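Long-range contacts in putative exported protein (Bordetella pertussis Tohama I, PDB 2PFZ), which probably serves as the periplasmic solute receptor of a TRAP transporter and binds pyroglutamic acid: residues Lys140-Ser145 / Gly174-Tyr179; Phe125-Ile130 / Glu193-Phe198; Gln55-Gln60 / Leu211-Ala216. All coordinates share one frame; numbering follows the deposited sequence.

Contact 1 of 3, residues Lys140-Ser145 / Gly174-Tyr179. With PCA (pyroglutamic acid), chain B.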
loop_
_atom_site.group_PDB
_atom_site.type_symbol
_atom_site.label_atom_id
_atom_site.label_comp_id
_atom_site.label_asym_id
_atom_site.label_seq_id
_atom_site.Cartn_x
_atom_site.Cartn_y
_atom_site.Cartn_z
ATOM N N LYS A 140 10.634 -3.531 18.844
ATOM C CA LYS A 140 9.312 -4.161 18.943
ATOM C C LYS A 140 8.487 -3.638 17.767
ATOM O O LYS A 140 7.788 -2.642 17.883
ATOM C CB LYS A 140 8.595 -3.798 20.259
ATOM C CG LYS A 140 9.250 -4.321 21.544
ATOM C CD LYS A 140 8.300 -4.164 22.748
ATOM C CE LYS A 140 8.332 -2.752 23.330
ATOM N NZ LYS A 140 7.311 -2.561 24.406
ATOM N N TRP A 141 8.586 -4.323 16.639
ATOM C CA TRP A 141 8.192 -3.773 15.346
ATOM C C TRP A 141 6.771 -4.184 14.970
ATOM O O TRP A 141 6.400 -5.335 15.152
ATOM C CB TRP A 141 9.171 -4.329 14.330
ATOM C CG TRP A 141 9.112 -3.848 12.919
ATOM C CD1 TRP A 141 8.201 -4.207 11.966
ATOM C CD2 TRP A 141 10.097 -3.040 12.252
ATOM N NE1 TRP A 141 8.534 -3.629 10.750
ATOM C CE2 TRP A 141 9.703 -2.930 10.895
ATOM C CE3 TRP A 141 11.286 -2.402 12.673
ATOM C CZ2 TRP A 141 10.432 -2.179 9.950
ATOM C CZ3 TRP A 141 12.028 -1.645 11.727
ATOM C CH2 TRP A 141 11.594 -1.552 10.376
ATOM N N ARG A 142 5.993 -3.238 14.470
ATOM C CA ARG A 142 4.681 -3.520 13.904
ATOM C C ARG A 142 4.803 -3.709 12.387
ATOM O O ARG A 142 5.189 -2.785 11.653
ATOM C CB ARG A 142 3.705 -2.397 14.246
ATOM C CG ARG A 142 2.314 -2.501 13.553
ATOM C CD ARG A 142 2.247 -1.622 12.277
ATOM N NE ARG A 142 0.964 -1.723 11.569
ATOM C CZ ARG A 142 0.621 -0.940 10.547
ATOM N NH1 ARG A 142 1.448 0.032 10.132
ATOM N NH2 ARG A 142 -0.559 -1.118 9.953
ATOM N N ALA A 143 4.482 -4.913 11.929
ATOM C CA ALA A 143 4.433 -5.187 10.503
ATOM C C ALA A 143 3.015 -4.921 10.042
ATOM O O ALA A 143 2.077 -4.998 10.828
ATOM C CB ALA A 143 4.820 -6.631 10.210
ATOM N N TYR A 144 2.871 -4.576 8.765
ATOM C CA TYR A 144 1.554 -4.480 8.137
ATOM C C TYR A 144 1.452 -5.444 6.947
ATOM O O TYR A 144 0.432 -5.485 6.250
ATOM C CB TYR A 144 1.268 -3.014 7.735
ATOM C CG TYR A 144 2.169 -2.407 6.664
ATOM C CD1 TYR A 144 3.053 -1.365 6.976
ATOM C CD2 TYR A 144 2.138 -2.874 5.338
ATOM C CE1 TYR A 144 3.876 -0.803 5.996
ATOM C CE2 TYR A 144 2.955 -2.320 4.343
ATOM C CZ TYR A 144 3.823 -1.269 4.689
ATOM O OH TYR A 144 4.627 -0.685 3.737
ATOM N N SER A 145 2.483 -6.256 6.729
ATOM C CA SER A 145 2.491 -7.169 5.594
ATOM C C SER A 145 3.546 -8.240 5.831
ATOM O O SER A 145 4.444 -8.031 6.659
ATOM C CB SER A 145 2.862 -6.394 4.338
ATOM O OG SER A 145 4.238 -6.042 4.356
ATOM N N GLY A 174 1.296 -0.734 24.142
ATOM C CA GLY A 174 2.747 -0.968 24.160
ATOM C C GLY A 174 3.227 -2.291 23.593
ATOM O O GLY A 174 4.363 -2.726 23.865
ATOM N N VAL A 175 2.392 -2.928 22.779
ATOM C CA VAL A 175 2.791 -4.172 22.127
ATOM C C VAL A 175 3.903 -3.928 21.104
ATOM O O VAL A 175 4.740 -4.809 20.855
ATOM C CB VAL A 175 1.573 -4.877 21.453
ATOM C CG1 VAL A 175 2.002 -6.143 20.751
ATOM C CG2 VAL A 175 0.479 -5.188 22.500
ATOM N N ILE A 176 3.898 -2.734 20.504
ATOM C CA ILE A 176 4.902 -2.327 19.507
ATOM C C ILE A 176 5.373 -0.896 19.771
ATOM O O ILE A 176 4.588 -0.063 20.218
ATOM C CB ILE A 176 4.357 -2.462 18.039
ATOM C CG1 ILE A 176 3.184 -1.497 17.756
ATOM C CG2 ILE A 176 3.999 -3.906 17.726
ATOM C CD1 ILE A 176 3.616 -0.132 17.112
ATOM N N ASP A 177 6.648 -0.621 19.484
ATOM C CA ASP A 177 7.285 0.675 19.790
ATOM C C ASP A 177 7.818 1.390 18.541
ATOM O O ASP A 177 8.380 2.505 18.623
ATOM C CB ASP A 177 8.446 0.489 20.800
ATOM C CG ASP A 177 9.526 -0.506 20.317
ATOM O OD1 ASP A 177 9.636 -0.780 19.107
ATOM O OD2 ASP A 177 10.309 -1.027 21.154
ATOM N N SER A 178 7.678 0.716 17.398
ATOM C CA SER A 178 8.301 1.128 16.146
ATOM C C SER A 178 7.585 0.431 14.989
ATOM O O SER A 178 6.955 -0.606 15.182
ATOM C CB SER A 178 9.780 0.725 16.122
ATOM O OG SER A 178 9.925 -0.697 16.141
ATOM N N TYR A 179 7.699 1.024 13.805
ATOM C CA TYR A 179 7.248 0.444 12.552
ATOM C C TYR A 179 7.660 1.254 11.314
ATOM O O TYR A 179 8.018 2.416 11.412
ATOM C CB TYR A 179 5.734 0.201 12.550
ATOM C CG TYR A 179 4.834 1.403 12.541
ATOM C CD1 TYR A 179 4.552 2.096 13.722
ATOM C CD2 TYR A 179 4.187 1.817 11.362
ATOM C CE1 TYR A 179 3.697 3.193 13.722
ATOM C CE2 TYR A 179 3.351 2.923 11.356
ATOM C CZ TYR A 179 3.100 3.607 12.544
ATOM O OH TYR A 179 2.234 4.695 12.569
HETATM N N PCA B . 0.144 2.696 5.615
HETATM C CA PCA B . -0.463 1.351 5.578
HETATM C CB PCA B . 0.211 0.474 4.522
HETATM C CG PCA B . 1.314 1.319 3.914
HETATM C CD PCA B . 1.160 2.651 4.588
HETATM O OE PCA B . 1.818 3.653 4.270
HETATM C C PCA B . -0.205 0.721 6.927
HETATM O O PCA B . -0.849 -0.260 7.322
HETATM O OXT PCA B . 0.681 1.209 7.647
#

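Contact 2 of 3, residues Phe125-Ile130 / Glu193-Phe198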
loop_
_atom_site.group_PDB
_atom_site.type_symbol
_atom_site.label_atom_id
_atom_site.label_comp_id
_atom_site.label_asym_id
_atom_site.label_seq_id
_atom_site.Cartn_x
_atom_site.Cartn_y
_atom_site.Cartn_z
ATOM N N PHE A 125 9.143 4.807 11.949
ATOM C CA PHE A 125 8.673 5.426 13.191
ATOM C C PHE A 125 9.382 4.735 14.353
ATOM O O PHE A 125 9.246 3.529 14.514
ATOM C CB PHE A 125 7.163 5.235 13.370
ATOM C CG PHE A 125 6.322 6.033 12.397
ATOM C CD1 PHE A 125 5.988 7.373 12.672
ATOM C CD2 PHE A 125 5.873 5.449 11.210
ATOM C CE1 PHE A 125 5.191 8.130 11.770
ATOM C CE2 PHE A 125 5.071 6.191 10.291
ATOM C CZ PHE A 125 4.744 7.528 10.570
ATOM N N ALA A 126 10.161 5.488 15.134
ATOM C CA ALA A 126 10.829 4.915 16.301
ATOM C C ALA A 126 11.060 5.939 17.426
ATOM O O ALA A 126 10.933 7.151 17.237
ATOM C CB ALA A 126 12.158 4.257 15.885
ATOM N N ASN A 127 11.401 5.427 18.599
ATOM C CA ASN A 127 11.816 6.281 19.694
ATOM C C ASN A 127 13.326 6.315 19.823
ATOM O O ASN A 127 13.867 7.188 20.505
ATOM C CB ASN A 127 11.135 5.840 20.990
ATOM C CG ASN A 127 9.694 6.276 21.046
ATOM O OD1 ASN A 127 9.380 7.425 20.738
ATOM N ND2 ASN A 127 8.807 5.368 21.413
ATOM N N ARG A 128 13.973 5.371 19.136
ATOM C CA ARG A 128 15.419 5.167 19.111
ATOM C C ARG A 128 16.149 6.047 18.124
ATOM O O ARG A 128 15.600 6.439 17.085
ATOM C CB ARG A 128 15.733 3.746 18.625
ATOM C CG ARG A 128 15.701 2.700 19.649
ATOM C CD ARG A 128 16.148 1.413 19.005
ATOM N NE ARG A 128 15.834 0.293 19.879
ATOM C CZ ARG A 128 16.309 -0.928 19.740
ATOM N NH1 ARG A 128 17.113 -1.234 18.731
ATOM N NH2 ARG A 128 15.951 -1.852 20.612
ATOM N N ASP A 129 17.424 6.285 18.420
ATOM C CA ASP A 129 18.322 6.875 17.443
ATOM C C ASP A 129 18.782 5.805 16.460
ATOM O O ASP A 129 19.343 4.784 16.863
ATOM C CB ASP A 129 19.488 7.571 18.142
ATOM C CG ASP A 129 19.114 8.954 18.622
ATOM O OD1 ASP A 129 19.675 9.928 18.092
ATOM O OD2 ASP A 129 18.237 9.085 19.505
ATOM N N ILE A 130 18.505 6.023 15.174
ATOM C CA ILE A 130 18.847 5.046 14.153
ATOM C C ILE A 130 19.716 5.725 13.122
ATOM O O ILE A 130 19.222 6.501 12.299
ATOM C CB ILE A 130 17.589 4.442 13.466
ATOM C CG1 ILE A 130 16.584 3.904 14.508
ATOM C CG2 ILE A 130 18.003 3.365 12.456
ATOM C CD1 ILE A 130 15.300 3.257 13.887
ATOM N N GLU A 193 1.589 10.578 19.537
ATOM C CA GLU A 193 1.319 10.445 20.967
ATOM C C GLU A 193 2.280 9.441 21.653
ATOM O O GLU A 193 2.604 9.586 22.836
ATOM C CB GLU A 193 -0.153 10.086 21.197
ATOM C CG GLU A 193 -1.104 11.211 20.805
ATOM C CD GLU A 193 -2.571 10.859 20.959
ATOM O OE1 GLU A 193 -2.889 9.662 21.093
ATOM O OE2 GLU A 193 -3.415 11.786 20.947
ATOM N N TYR A 194 2.782 8.466 20.896
ATOM C CA TYR A 194 3.514 7.344 21.465
ATOM C C TYR A 194 4.905 7.160 20.914
ATOM O O TYR A 194 5.769 6.573 21.570
ATOM C CB TYR A 194 2.734 6.051 21.235
ATOM C CG TYR A 194 1.387 6.043 21.898
ATOM C CD1 TYR A 194 1.265 5.773 23.259
ATOM C CD2 TYR A 194 0.232 6.315 21.170
ATOM C CE1 TYR A 194 0.016 5.774 23.877
ATOM C CE2 TYR A 194 -1.017 6.309 21.780
ATOM C CZ TYR A 194 -1.116 6.036 23.128
ATOM O OH TYR A 194 -2.357 6.027 23.734
ATOM N N ILE A 195 5.114 7.641 19.692
ATOM C CA ILE A 195 6.386 7.443 19.002
ATOM C C ILE A 195 6.857 8.799 18.470
ATOM O O ILE A 195 6.097 9.505 17.820
ATOM C CB ILE A 195 6.243 6.381 17.875
ATOM C CG1 ILE A 195 5.735 5.053 18.443
ATOM C CG2 ILE A 195 7.556 6.163 17.174
ATOM C CD1 ILE A 195 5.384 3.988 17.403
ATOM N N LYS A 196 8.109 9.149 18.749
ATOM C CA LYS A 196 8.574 10.533 18.611
ATOM C C LYS A 196 9.431 10.894 17.396
ATOM O O LYS A 196 9.730 12.072 17.206
ATOM C CB LYS A 196 9.333 10.959 19.875
ATOM C CG LYS A 196 8.584 11.931 20.738
ATOM C CD LYS A 196 7.369 11.279 21.360
ATOM C CE LYS A 196 6.271 12.288 21.507
ATOM N NZ LYS A 196 5.200 11.738 22.369
ATOM N N LYS A 197 9.870 9.897 16.626
ATOM C CA LYS A 197 10.753 10.137 15.481
ATOM C C LYS A 197 10.150 9.480 14.251
ATOM O O LYS A 197 9.477 8.453 14.365
ATOM C CB LYS A 197 12.174 9.567 15.707
ATOM C CG LYS A 197 12.947 10.141 16.919
ATOM C CD LYS A 197 14.230 9.354 17.171
ATOM C CE LYS A 197 14.860 9.628 18.564
ATOM N NZ LYS A 197 14.644 11.023 19.037
ATOM N N PHE A 198 10.383 10.080 13.084
ATOM C CA PHE A 198 10.123 9.437 11.795
ATOM C C PHE A 198 11.351 9.694 10.926
ATOM O O PHE A 198 11.638 10.847 10.578
ATOM C CB PHE A 198 8.872 10.040 11.144
ATOM C CG PHE A 198 8.559 9.509 9.774
ATOM C CD1 PHE A 198 7.953 8.270 9.613
ATOM C CD2 PHE A 198 8.796 10.290 8.639
ATOM C CE1 PHE A 198 7.642 7.767 8.329
ATOM C CE2 PHE A 198 8.495 9.812 7.364
ATOM C CZ PHE A 198 7.898 8.562 7.204
#

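Contact 3 of 3, residues Gln55-Gln60 / Leu211-Ala216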
loop_
_atom_site.group_PDB
_atom_site.type_symbol
_atom_site.label_atom_id
_atom_site.label_comp_id
_atom_site.label_asym_id
_atom_site.label_seq_id
_atom_site.Cartn_x
_atom_site.Cartn_y
_atom_site.Cartn_z
ATOM N N GLN A 55 -12.728 -12.132 -5.065
ATOM C CA GLN A 55 -12.578 -13.338 -5.852
ATOM C C GLN A 55 -13.861 -14.171 -5.887
ATOM O O GLN A 55 -14.222 -14.722 -6.943
ATOM C CB GLN A 55 -11.440 -14.203 -5.323
ATOM C CG GLN A 55 -11.140 -15.378 -6.222
ATOM C CD GLN A 55 -10.010 -16.230 -5.720
ATOM O OE1 GLN A 55 -9.718 -17.269 -6.301
ATOM N NE2 GLN A 55 -9.351 -15.795 -4.647
ATOM N N GLY A 56 -14.528 -14.279 -4.742
ATOM C CA GLY A 56 -15.736 -15.120 -4.608
ATOM C C GLY A 56 -16.975 -14.337 -4.993
ATOM O O GLY A 56 -18.107 -14.853 -4.899
ATOM N N ASN A 57 -16.770 -13.099 -5.451
ATOM C CA ASN A 57 -17.870 -12.184 -5.713
ATOM C C ASN A 57 -18.772 -11.955 -4.495
ATOM O O ASN A 57 -19.979 -11.689 -4.662
ATOM C CB ASN A 57 -18.718 -12.615 -6.918
ATOM C CG ASN A 57 -19.496 -11.454 -7.517
ATOM O OD1 ASN A 57 -19.047 -10.313 -7.452
ATOM N ND2 ASN A 57 -20.674 -11.737 -8.111
ATOM N N GLN A 58 -18.217 -12.059 -3.284
ATOM C CA GLN A 58 -18.974 -11.619 -2.082
ATOM C C GLN A 58 -19.074 -10.086 -2.049
ATOM O O GLN A 58 -20.120 -9.504 -1.664
ATOM C CB GLN A 58 -18.352 -12.147 -0.785
ATOM C CG GLN A 58 -18.299 -13.668 -0.649
ATOM C CD GLN A 58 -17.726 -14.127 0.683
ATOM O OE1 GLN A 58 -17.939 -13.496 1.742
ATOM N NE2 GLN A 58 -17.015 -15.244 0.653
ATOM N N ALA A 59 -17.981 -9.423 -2.431
ATOM C CA ALA A 59 -17.997 -7.997 -2.766
ATOM C C ALA A 59 -17.631 -7.949 -4.233
ATOM O O ALA A 59 -16.752 -8.682 -4.637
ATOM C CB ALA A 59 -16.959 -7.221 -1.909
ATOM N N GLN A 60 -18.313 -7.121 -5.039
ATOM C CA GLN A 60 -18.046 -7.055 -6.485
ATOM C C GLN A 60 -16.768 -6.287 -6.815
ATOM O O GLN A 60 -16.200 -6.444 -7.886
ATOM C CB GLN A 60 -19.218 -6.402 -7.223
ATOM C CG GLN A 60 -20.544 -7.136 -6.999
ATOM C CD GLN A 60 -21.354 -6.553 -5.851
ATOM O OE1 GLN A 60 -20.818 -5.976 -4.897
ATOM N NE2 GLN A 60 -22.665 -6.698 -5.948
ATOM N N LEU A 211 -9.740 -3.853 -7.039
ATOM C CA LEU A 211 -9.986 -5.046 -7.840
ATOM C C LEU A 211 -11.469 -5.159 -8.069
ATOM O O LEU A 211 -12.260 -4.736 -7.235
ATOM C CB LEU A 211 -9.533 -6.298 -7.101
ATOM C CG LEU A 211 -8.161 -6.319 -6.427
ATOM C CD1 LEU A 211 -7.907 -7.742 -5.879
ATOM C CD2 LEU A 211 -7.057 -5.899 -7.392
ATOM N N VAL A 212 -11.822 -5.744 -9.208
ATOM C CA VAL A 212 -13.212 -5.930 -9.608
ATOM C C VAL A 212 -13.404 -7.396 -9.986
ATOM O O VAL A 212 -12.564 -8.001 -10.688
ATOM C CB VAL A 212 -13.573 -5.010 -10.824
ATOM C CG1 VAL A 212 -14.975 -5.320 -11.349
ATOM C CG2 VAL A 212 -13.509 -3.547 -10.444
ATOM N N ASN A 213 -14.502 -7.985 -9.515
ATOM C CA ASN A 213 -14.885 -9.324 -9.956
ATOM C C ASN A 213 -15.360 -9.325 -11.431
ATOM O O ASN A 213 -16.288 -8.578 -11.789
ATOM C CB ASN A 213 -15.972 -9.902 -9.037
ATOM C CG ASN A 213 -16.376 -11.306 -9.436
ATOM O OD1 ASN A 213 -17.244 -11.496 -10.303
ATOM N ND2 ASN A 213 -15.755 -12.301 -8.810
ATOM N N LYS A 214 -14.722 -10.141 -12.275
ATOM C CA LYS A 214 -15.027 -10.154 -13.729
ATOM C C LYS A 214 -16.503 -10.467 -14.002
ATOM O O LYS A 214 -17.148 -9.824 -14.845
ATOM C CB LYS A 214 -14.183 -11.209 -14.473
ATOM C CG LYS A 214 -12.690 -11.047 -14.378
ATOM C CD LYS A 214 -12.114 -10.280 -15.577
ATOM C CE LYS A 214 -10.624 -10.538 -15.806
ATOM N NZ LYS A 214 -10.242 -9.926 -17.172
ATOM N N LYS A 215 -17.035 -11.471 -13.305
ATOM C CA LYS A 215 -18.458 -11.842 -13.480
ATOM C C LYS A 215 -19.387 -10.673 -13.144
ATOM O O LYS A 215 -20.356 -10.417 -13.865
ATOM C CB LYS A 215 -18.807 -13.070 -12.632
ATOM C CG LYS A 215 -18.329 -14.378 -13.219
ATOM C CD LYS A 215 -18.984 -15.536 -12.465
ATOM C CE LYS A 215 -18.232 -16.835 -12.715
ATOM N NZ LYS A 215 -18.775 -17.915 -11.832
ATOM N N ALA A 216 -19.074 -9.950 -12.069
ATOM C CA ALA A 216 -19.869 -8.784 -11.668
ATOM C C ALA A 216 -19.775 -7.676 -12.720
ATOM O O ALA A 216 -20.769 -6.999 -13.026
ATOM C CB ALA A 216 -19.417 -8.271 -10.310
#

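Contact 1 of 3, residues Lys140-Ser145 / Gly174-Tyr179
The guanidinium of Arg-142 turns its own edge to Tyr-179, NH1 standing 3.5 Å from ring carbon CD2, with the two planes nearly perpendicular (87°). Tyr-144 CB lies against one guanidinium face, and the carboxylate of the bound pyroglutamic acid lies at the guanidinium edge, OXT in its plane. Arg-142 and Tyr-179 belong to neighbouring parallel strands, 140-143 and 178-181, in the mixed sheet of a type II periplasmic binding protein fold; strand 158-161 flanks the first on its other side. NH1 donates to ligand OXT at 2.9 Å with a nearly straight bond (162°), and NH2 donates to ligand O at 2.8 Å. This two-pronged grip fixes the rotation of the carboxylate, as the signature arginine does in other TRAP receptors. A bend at chi2 (-97°) carries the Arg-142 chain obliquely across the Tyr-179 side chain, and NE is held by Val-162 O, a second-shell anchor for the group. The Tyr-144 ring presents a face to the ligand, whose CB sits 3.8 Å above its centre, while Thr-185, Ser-181 and Ser-182 also hydrogen-bond to the ligand through their hydroxyls. The Tyr-179 hydroxyl is engaged by Thr-191.

Between the strands Arg-142 N donates to Ser-178 O at 2.9 Å; in the loop that leads into strand 178-181, Asp-177 N donates to Lys-140 O at 2.8 Å, in the carbonyl plane. Ile-176 packs CG1 and CD1 on Arg-142 CB, continuing onto Leu-167 and Met-171 of helix 167-172. At the outer end the Asp-177 carboxylate receives two weak bonds from Lys-140 N and accepts Ser-178 OG through OD1. The Lys-140 chain crosses this carboxylate at about a right angle, and its NZ donates a hydrogen bond to Gly-174 O at 3.0 Å.

Contact 2 of 3, residues Phe125-Ile130 / Glu193-Phe198
Phe-125 and Phe-198 meet ring to ring at an oblique tilt: their planes are 49° apart and their centroids 4.6 Å. Phe-198 points CD1 at the middle of the Phe-125 ring, 3.4 Å from its CZ. With CG trans to the backbone N (chi1 177°), the Phe-198 ring leans over its partner, while Tyr-179 stacks with Phe-125. Ile-195 extends the apolar surface, its CG2 lying 3.9 Å from Phe-125 CB.

The other sheet face carries Ala-126 and Lys-197. The Lys-197 chain runs beside the chain that leaves strand 123-126, with CD close to Arg-128 O and CE close to Asn-127 O; its NZ stays 4.1 Å from Asp-129 OD2, beyond salt-bridge range, whereas Asp-129 OD1 pairs with Lys-131. Further along, the flat amide of Asn-127 spans two backbone groups of the opposing loop. ND2 donates in its own amide plane to a lone pair of Tyr-194 O at 3.3 Å, and OD1 accepts Lys-196 N at 2.9 Å, so both ends of the amide are held.

Ala-126 and Lys-197 form a hydrogen-bonded pair, its firmer bond running from Ala-126 N to Lys-197 O at 3.1 Å, and Phe-125 and Phe-198 the adjoining non-hydrogen-bonded pair. The arrangement is a short antiparallel pairing of strands 123-126 and 197-199 within the mixed sheet of one lobe of the periplasmic binding protein fold.

Contact 3 of 3, residues Gln55-Gln60 / Leu211-Ala216
Asn-57 and Asn-213 lay their amides against each other, the planes stacked only 18° from parallel although the side chains cross at about a right angle. Asn-57 CG is 3.7 Å from Asn-213 CG, and its OD1 sits 3.5 Å from the same carbon, so this is packing of flat groups rather than a bond between them. Asn-57 OD1 also packs against Ala-216 CB in plain van der Waals contact.

Hydrogen bonding across the contact centres on Gln-60 O, which accepts Asn-213 N at 2.8 Å along an almost straight line (170°). Asn-213 is also the N-cap of helix 214-218: its OD1 offers a lone pair to Ala-216 N at 3.0 Å. With CG opposite the backbone N (chi1 -179°), the amide can cap the helix through its oxygen while ND2 donates to Val-54 O, so one side chain links the start of one helix to the end of another.

Apolar contact is small and gathers on Ala-216 CB, which touches Gln-60 CB at 3.6 Å and lies close to CG of the same residue. The polar end of Gln-60 turns elsewhere, its OE1 accepting from Asp-4 N.

Asn-57 follows helix 50-55 in a Schellman motif, and the loop then feeds strand 61-65, which pairs antiparallel with strand 207-213. Strand 111-118 borders 207-213 on its other side, and Trp-3 of strand 2-6 packs on Gln-60, Val-212 and Ala-216.

From the N terminus, the chain first passes 55-60, the opening half of contact 3, then 125-130 and 140-145, which begin contacts 2 and 1. The loops close in reverse order, contact 1 at 174-179, contact 2 at 193-198 and contact 3 at 211-216, so all three are nested and none cross. Contacts 1 and 2 adjoin in one mixed sheet, where strands 178-181 and 123-126 are neighbours, joined by a probable hydrogen bond between Phe-125 N and Tyr-179 O. Contact 3 lies elsewhere, its centre about 40 Å from that of contact 2, and ties helix 50-55 and its following loop to the separate three-stranded antiparallel sheet.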